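Local coordinates for protein putative glycosidase ph117-related (Bacteroides thetaiotaomicron, PDB 5A7V) that probably acts on beta-mannosides as a GH130-family enzyme, and binds mannose units in its central pocket, at residues Asp263-Gly274 against Leu287-Asp298. Residues are numbered along the deposited sequence; the frame is centred on the assembly and turned at random.
Sequences DGHFDSQLTECG and LYNGKNSASRGD. With MAN (alpha-D-mannopyranose), chain E.
In the antiparallel hairpin of strands 270-280 and 283-291, part of a blade of the five-bladed beta-propeller fold of GH130 enzymes, Glu272 and Asn289 form a hydrogen-bonded pair, with Asn289 N 2.7 Å from Glu272 O. From this pair Glu272 extends into the mannose pocket; with CG anti to the backbone N (chi1 177°) and the chain extended beyond it, the carboxylate reaches the sugar, where OE2 accepts from O2 of alpha-D-mannopyranose at 2.6 Å and also hydrogen-bonds Ser204. Just before Thr271, a classic beta bulge sets Gln269 and Leu270 opposite Lys291, whose O accepts from Ser268 N and, at 2.8 Å, from Gln269 N. The extended Lys291 chain runs alongside Leu270, its CD 3.8 Å from Leu270 CD1. On the other face of the hairpin from Glu272, beside Thr271, Tyr288 OH donates to Asp267 OD2 at 2.6 Å from above the carboxylate plane; salt bridges from Arg262 to OD1 and Arg324 to OD2 would probably stabilise its charge. Further out, Ser268 OG joins the two loops, accepting from Ser293 N at 2.8 Å and donating to His265 O. At the exposed end Arg296 forms a side-on salt bridge with Asp263, nearly straight from NE to OD1 (2.9 Å, N-H...O 174°) and more bent from NH2 to OD2.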
ATOM      1  N   ASP A 263     -13.344  17.037  -6.931  1.00  9.05           N
ATOM      2  CA  ASP A 263     -14.742  17.099  -6.509  1.00  9.09           C
ATOM      3  C   ASP A 263     -15.564  16.070  -7.299  1.00  9.33           C
ATOM      4  O   ASP A 263     -15.358  15.838  -8.508  1.00 10.26           O
ATOM      5  CB  ASP A 263     -15.318  18.464  -6.774  1.00  9.23           C
ATOM      6  CG  ASP A 263     -14.826  19.561  -5.854  1.00  9.87           C
ATOM      7  OD1 ASP A 263     -14.049  19.282  -4.897  1.00 11.94           O
ATOM      8  OD2 ASP A 263     -15.273  20.752  -6.070  1.00 10.30           O
ATOM      9  N   GLY A 264     -16.577  15.504  -6.631  1.00  8.86           N
ATOM     10  CA  GLY A 264     -17.548  14.684  -7.323  1.00  9.12           C
ATOM     11  C   GLY A 264     -17.286  13.214  -7.489  1.00  9.29           C
ATOM     12  O   GLY A 264     -18.110  12.487  -7.996  1.00 10.99           O
ATOM     13  N   HIS A 265     -16.068  12.802  -7.098  1.00  9.09           N
ATOM     14  CA  HIS A 265     -15.623  11.429  -7.260  1.00  8.42           C
ATOM     15  C   HIS A 265     -15.210  10.807  -5.913  1.00  8.27           C
ATOM     16  O   HIS A 265     -15.044  11.497  -4.917  1.00  8.28           O
ATOM     17  CB  HIS A 265     -14.461  11.328  -8.287  1.00  8.83           C
ATOM     18  CG  HIS A 265     -14.855  11.741  -9.664  1.00 10.25           C
ATOM     19  ND1 HIS A 265     -15.199  10.849 -10.651  1.00 11.76           N
ATOM     20  CD2 HIS A 265     -14.995  12.984 -10.205  1.00 10.34           C
ATOM     21  CE1 HIS A 265     -15.526  11.528 -11.756  1.00 12.80           C
ATOM     22  NE2 HIS A 265     -15.420  12.824 -11.501  1.00 13.15           N
ATOM     23  N   PHE A 266     -15.021   9.487  -5.955  1.00  8.14           N
ATOM     24  CA  PHE A 266     -14.602   8.729  -4.773  1.00  8.50           C
ATOM     25  C   PHE A 266     -13.252   9.198  -4.189  1.00  8.05           C
ATOM     26  O   PHE A 266     -12.993   9.017  -2.995  1.00  8.84           O
ATOM     27  CB  PHE A 266     -14.557   7.233  -5.067  1.00  8.54           C
ATOM     28  CG  PHE A 266     -13.362   6.847  -5.935  1.00  8.60           C
ATOM     29  CD1 PHE A 266     -13.357   7.062  -7.321  1.00  8.38           C
ATOM     30  CD2 PHE A 266     -12.223   6.254  -5.361  1.00  9.03           C
ATOM     31  CE1 PHE A 266     -12.257   6.757  -8.108  1.00  9.24           C
ATOM     32  CE2 PHE A 266     -11.109   5.943  -6.136  1.00  9.92           C
ATOM     33  CZ  PHE A 266     -11.127   6.198  -7.488  1.00 10.14           C
ATOM     34  N   ASP A 267     -12.391   9.743  -5.061  1.00  7.54           N
ATOM     35  CA  ASP A 267     -11.042  10.163  -4.658  1.00  7.63           C
ATOM     36  C   ASP A 267     -11.028  11.690  -4.507  1.00  7.79           C
ATOM     37  O   ASP A 267     -10.418  12.439  -5.273  1.00  8.97           O
ATOM     38  CB  ASP A 267      -9.974   9.669  -5.600  1.00  8.00           C
ATOM     39  CG  ASP A 267     -10.144  10.105  -7.051  1.00  9.01           C
ATOM     40  OD1 ASP A 267     -11.283  10.401  -7.506  1.00  9.75           O
ATOM     41  OD2 ASP A 267      -9.102  10.078  -7.784  1.00  9.72           O
ATOM     42  N   SER A 268     -11.773  12.139  -3.480  1.00  8.07           N
ATOM     43  CA  SER A 268     -12.154  13.530  -3.298  1.00  8.33           C
ATOM     44  C   SER A 268     -11.561  14.204  -2.066  1.00  8.29           C
ATOM     45  O   SER A 268     -11.588  15.432  -1.972  1.00  9.78           O
ATOM     46  CB  SER A 268     -13.681  13.661  -3.340  1.00  8.60           C
ATOM     47  OG  SER A 268     -14.269  12.640  -2.559  1.00  9.05           O
ATOM     48  N   GLN A 269     -11.105  13.411  -1.082  1.00  8.94           N
ATOM     49  CA  GLN A 269     -10.384  13.936   0.073  1.00  9.34           C
ATOM     50  C   GLN A 269      -8.900  13.572   0.045  1.00  8.91           C
ATOM     51  O   GLN A 269      -8.066  14.400   0.453  1.00 11.28           O
ATOM     52  CB  GLN A 269     -11.033  13.443   1.380  1.00 10.46           C
ATOM     53  CG  GLN A 269     -10.497  14.123   2.632  1.00 14.65           C
ATOM     54  CD  GLN A 269     -11.414  13.877   3.843  1.00 19.46           C
ATOM     55  OE1 GLN A 269     -12.623  13.807   3.686  1.00 31.61           O
ATOM     56  NE2 GLN A 269     -10.843  13.683   4.983  1.00 29.07           N
ATOM     57  N   LEU A 270      -8.581  12.347  -0.414  1.00  8.74           N
ATOM     58  CA  LEU A 270      -7.162  11.875  -0.494  1.00  8.88           C
ATOM     59  C   LEU A 270      -7.024  11.101  -1.789  1.00  9.01           C
ATOM     60  O   LEU A 270      -7.983  10.462  -2.279  1.00  9.52           O
ATOM     61  CB  LEU A 270      -6.827  10.929   0.652  1.00  9.63           C
ATOM     62  CG  LEU A 270      -6.944  11.444   2.056  1.00 10.77           C
ATOM     63  CD1 LEU A 270      -6.721  10.290   3.048  1.00 12.51           C
ATOM     64  CD2 LEU A 270      -6.012  12.592   2.351  1.00 11.64           C
ATOM     65  N   THR A 271      -5.787  11.144  -2.310  1.00  8.89           N
ATOM     66  CA  THR A 271      -5.302  10.278  -3.417  1.00  8.86           C
ATOM     67  C   THR A 271      -3.976   9.673  -2.933  1.00  9.51           C
ATOM     68  O   THR A 271      -2.910  10.297  -3.092  1.00 11.72           O
ATOM     69  CB  THR A 271      -5.077  11.065  -4.757  1.00  8.87           C
ATOM     70  OG1 THR A 271      -4.249  12.201  -4.483  1.00 10.55           O
ATOM     71  CG2 THR A 271      -6.393  11.564  -5.351  1.00  9.59           C
ATOM     72  N   GLU A 272      -4.050   8.513  -2.327  1.00  8.73           N
ATOM     73  CA  GLU A 272      -2.939   7.983  -1.536  1.00  8.59           C
ATOM     74  C   GLU A 272      -2.375   6.754  -2.230  1.00  8.82           C
ATOM     75  O   GLU A 272      -3.046   5.784  -2.534  1.00  9.70           O
ATOM     76  CB  GLU A 272      -3.428   7.592  -0.145  1.00  9.38           C
ATOM     77  CG  GLU A 272      -2.319   6.958   0.720  1.00  9.08           C
ATOM     78  CD  GLU A 272      -2.617   6.897   2.189  1.00  9.58           C
ATOM     79  OE1 GLU A 272      -3.839   7.031   2.560  1.00 10.57           O
ATOM     80  OE2 GLU A 272      -1.670   6.773   2.989  1.00 11.19           O
ATOM     81  N   CYS A 273      -1.073   6.822  -2.526  1.00  8.25           N
ATOM     82  CA  CYS A 273      -0.386   5.753  -3.296  1.00  8.87           C
ATOM     83  C   CYS A 273      -0.619   4.388  -2.689  1.00  8.80           C
ATOM     84  O   CYS A 273      -0.621   4.244  -1.482  1.00 10.72           O
ATOM     85  CB  CYS A 273       1.101   6.098  -3.439  1.00  9.05           C
ATOM     86  SG  CYS A 273       1.394   7.587  -4.438  1.00 11.09           S
ATOM     87  N   GLY A 274      -0.788   3.369  -3.541  1.00  8.33           N
ATOM     88  CA  GLY A 274      -1.032   2.008  -3.097  1.00  8.97           C
ATOM     89  C   GLY A 274       0.212   1.092  -3.256  1.00  7.79           C
ATOM     90  O   GLY A 274       1.289   1.452  -2.732  1.00  9.66           O
ATOM     91  N   LEU A 287      -1.671   2.228  -8.999  1.00  7.52           N
ATOM     92  CA  LEU A 287      -2.914   1.807  -8.301  1.00  7.54           C
ATOM     93  C   LEU A 287      -2.873   2.503  -6.941  1.00  8.01           C
ATOM     94  O   LEU A 287      -1.844   2.528  -6.253  1.00  8.87           O
ATOM     95  CB  LEU A 287      -2.985   0.282  -8.217  1.00  8.95           C
ATOM     96  CG  LEU A 287      -2.929  -0.477  -9.550  1.00  9.33           C
ATOM     97  CD1 LEU A 287      -1.517  -0.876  -9.979  1.00 10.06           C
ATOM     98  CD2 LEU A 287      -3.775  -1.742  -9.491  1.00 10.88           C
ATOM     99  N   TYR A 288      -4.001   3.143  -6.559  1.00  7.91           N
ATOM    100  CA  TYR A 288      -3.990   4.041  -5.404  1.00  7.89           C
ATOM    101  C   TYR A 288      -5.319   3.942  -4.625  1.00  7.31           C
ATOM    102  O   TYR A 288      -6.253   3.277  -5.086  1.00  8.49           O
ATOM    103  CB  TYR A 288      -3.668   5.494  -5.790  1.00  8.06           C
ATOM    104  CG  TYR A 288      -4.719   6.206  -6.621  1.00  7.92           C
ATOM    105  CD1 TYR A 288      -4.789   6.079  -7.975  1.00  8.69           C
ATOM    106  CD2 TYR A 288      -5.655   7.026  -5.978  1.00  8.49           C
ATOM    107  CE1 TYR A 288      -5.783   6.722  -8.713  1.00  7.88           C
ATOM    108  CE2 TYR A 288      -6.650   7.663  -6.701  1.00  8.58           C
ATOM    109  CZ  TYR A 288      -6.711   7.531  -8.073  1.00  7.98           C
ATOM    110  OH  TYR A 288      -7.674   8.152  -8.835  1.00  8.80           O
ATOM    111  N   ASN A 289      -5.314   4.603  -3.484  1.00  7.31           N
ATOM    112  CA  ASN A 289      -6.442   4.614  -2.551  1.00  7.87           C
ATOM    113  C   ASN A 289      -7.079   5.984  -2.505  1.00  7.68           C
ATOM    114  O   ASN A 289      -6.424   6.963  -2.205  1.00 10.32           O
ATOM    115  CB  ASN A 289      -5.890   4.209  -1.173  1.00  9.02           C
ATOM    116  CG  ASN A 289      -5.369   2.788  -1.187  1.00  8.13           C
ATOM    117  OD1 ASN A 289      -6.126   1.854  -1.313  1.00  8.85           O
ATOM    118  ND2 ASN A 289      -4.027   2.622  -1.081  1.00  9.75           N
ATOM    119  N   GLY A 290      -8.373   6.021  -2.825  1.00  8.30           N
ATOM    120  CA  GLY A 290      -9.116   7.277  -2.703  1.00  8.91           C
ATOM    121  C   GLY A 290      -9.912   7.327  -1.421  1.00  8.85           C
ATOM    122  O   GLY A 290     -10.524   6.326  -1.060  1.00 14.80           O
ATOM    123  N   LYS A 291      -9.969   8.476  -0.777  1.00  8.14           N
ATOM    124  CA  LYS A 291     -10.884   8.670   0.365  1.00  8.19           C
ATOM    125  C   LYS A 291     -12.006   9.617  -0.106  1.00  7.92           C
ATOM    126  O   LYS A 291     -11.761  10.691  -0.665  1.00  8.43           O
ATOM    127  CB  LYS A 291     -10.177   9.268   1.587  1.00  9.11           C
ATOM    128  CG  LYS A 291     -11.112   9.470   2.755  1.00  9.82           C
ATOM    129  CD  LYS A 291     -10.398  10.012   4.001  1.00 10.15           C
ATOM    130  CE  LYS A 291     -11.398  10.209   5.140  1.00 10.86           C
ATOM    131  NZ  LYS A 291     -10.716  10.639   6.376  1.00 15.00           N
ATOM    132  N   ASN A 292     -13.246   9.177   0.122  1.00  7.99           N
ATOM    133  CA  ASN A 292     -14.432   9.926  -0.322  1.00  7.92           C
ATOM    134  C   ASN A 292     -14.807  11.034   0.674  1.00  7.82           C
ATOM    135  O   ASN A 292     -15.132  10.775   1.837  1.00  9.90           O
ATOM    136  CB  ASN A 292     -15.583   8.950  -0.509  1.00  8.43           C
ATOM    137  CG  ASN A 292     -16.759   9.564  -1.265  1.00  8.00           C
ATOM    138  OD1 ASN A 292     -16.575  10.346  -2.194  1.00  9.06           O
ATOM    139  ND2 ASN A 292     -17.987   9.147  -0.887  1.00  9.34           N
ATOM    140  N   SER A 293     -14.745  12.280   0.226  1.00  8.41           N
ATOM    141  CA  SER A 293     -15.144  13.412   1.033  1.00  8.56           C
ATOM    142  C   SER A 293     -16.661  13.477   1.261  1.00  9.49           C
ATOM    143  O   SER A 293     -17.427  13.389   0.292  1.00  9.70           O
ATOM    144  CB  SER A 293     -14.737  14.718   0.299  1.00  9.18           C
ATOM    145  OG  SER A 293     -15.269  15.872   0.957  1.00 10.14           O
ATOM    146  N   ALA A 294     -17.072  13.581   2.517  1.00 10.10           N
ATOM    147  CA  ALA A 294     -18.532  13.733   2.793  1.00  9.91           C
ATOM    148  C   ALA A 294     -19.091  14.958   2.084  1.00 10.08           C
ATOM    149  O   ALA A 294     -20.261  14.955   1.665  1.00 11.15           O
ATOM    150  CB  ALA A 294     -18.724  13.848   4.295  1.00 12.10           C
ATOM    151  N   SER A 295     -18.300  16.032   2.030  1.00  9.71           N
ATOM    152  CA  SER A 295     -18.774  17.307   1.508  1.00 11.28           C
ATOM    153  C   SER A 295     -18.611  17.482   0.009  1.00 10.36           C
ATOM    154  O   SER A 295     -19.475  18.068  -0.667  1.00 11.65           O
ATOM    155  CB  SER A 295     -18.113  18.441   2.256  1.00 13.67           C
ATOM    156  OG  SER A 295     -16.740  18.303   2.237  1.00 14.52           O
ATOM    157  N   ARG A 296     -17.492  16.963  -0.533  1.00 10.10           N
ATOM    158  CA  ARG A 296     -17.086  17.251  -1.905  1.00 10.12           C
ATOM    159  C   ARG A 296     -17.042  16.044  -2.813  1.00  8.25           C
ATOM    160  O   ARG A 296     -16.616  16.159  -3.968  1.00 10.54           O
ATOM    161  CB  ARG A 296     -15.711  17.985  -1.928  1.00 13.51           C
ATOM    162  CG  ARG A 296     -15.749  19.268  -1.062  1.00 18.82           C
ATOM    163  CD  ARG A 296     -14.566  20.135  -1.230  1.00 22.68           C
ATOM    164  NE  ARG A 296     -14.657  20.822  -2.502  1.00 21.08           N
ATOM    165  CZ  ARG A 296     -15.076  22.086  -2.705  1.00 18.48           C
ATOM    166  NH1 ARG A 296     -15.608  22.851  -1.732  1.00 19.74           N
ATOM    167  NH2 ARG A 296     -14.965  22.564  -3.939  1.00 14.05           N
ATOM    168  N   GLY A 297     -17.415  14.875  -2.286  1.00  8.56           N
ATOM    169  CA  GLY A 297     -17.216  13.615  -2.971  1.00  8.62           C
ATOM    170  C   GLY A 297     -18.352  13.113  -3.808  1.00  8.58           C
ATOM    171  O   GLY A 297     -19.134  13.917  -4.377  1.00  9.87           O
ATOM    172  N   ASP A 298     -18.453  11.793  -3.913  1.00  8.59           N
ATOM    173  CA  ASP A 298     -19.500  11.144  -4.698  1.00  9.19           C
ATOM    174  C   ASP A 298     -20.476  10.524  -3.724  1.00  9.16           C
ATOM    175  O   ASP A 298     -20.186   9.555  -3.048  1.00  9.83           O
ATOM    176  CB  ASP A 298     -18.846  10.067  -5.589  1.00  9.93           C
ATOM    177  CG  ASP A 298     -19.778   9.418  -6.565  1.00 10.79           C
ATOM    178  OD1 ASP A 298     -21.006   9.375  -6.294  1.00 12.27           O
ATOM    179  OD2 ASP A 298     -19.319   8.943  -7.629  1.00 12.04           O
TER
HETATM  180  C1  MAN E1386      -4.206   6.617   6.155  1.00 14.34           C
HETATM  181  C2  MAN E1386      -3.490   5.388   5.554  1.00 14.18           C
HETATM  182  C3  MAN E1386      -3.535   4.091   6.384  1.00 13.00           C
HETATM  183  C4  MAN E1386      -4.937   3.856   6.976  1.00 12.88           C
HETATM  184  C5  MAN E1386      -5.933   4.975   6.620  1.00 15.05           C
HETATM  185  C6  MAN E1386      -7.286   4.818   7.352  1.00 15.04           C
HETATM  186  O1  MAN E1386      -4.630   7.627   5.088  1.00 14.66           O
HETATM  187  O2  MAN E1386      -2.125   5.793   5.374  1.00 16.79           O
HETATM  188  O3  MAN E1386      -2.628   4.105   7.469  1.00 12.61           O
HETATM  189  O4  MAN E1386      -5.350   2.587   6.512  1.00 12.37           O
HETATM  190  O5  MAN E1386      -5.306   6.237   7.011  1.00 13.86           O
HETATM  191  O6  MAN E1386      -7.077   4.922   8.767  1.00 13.68           O
HETATM  192  O   HOH W   1     -18.804  10.915 -10.233  1.00 31.79           O
HETATM  193  O   HOH W   2     -16.578   8.364  -8.134  1.00 10.70           O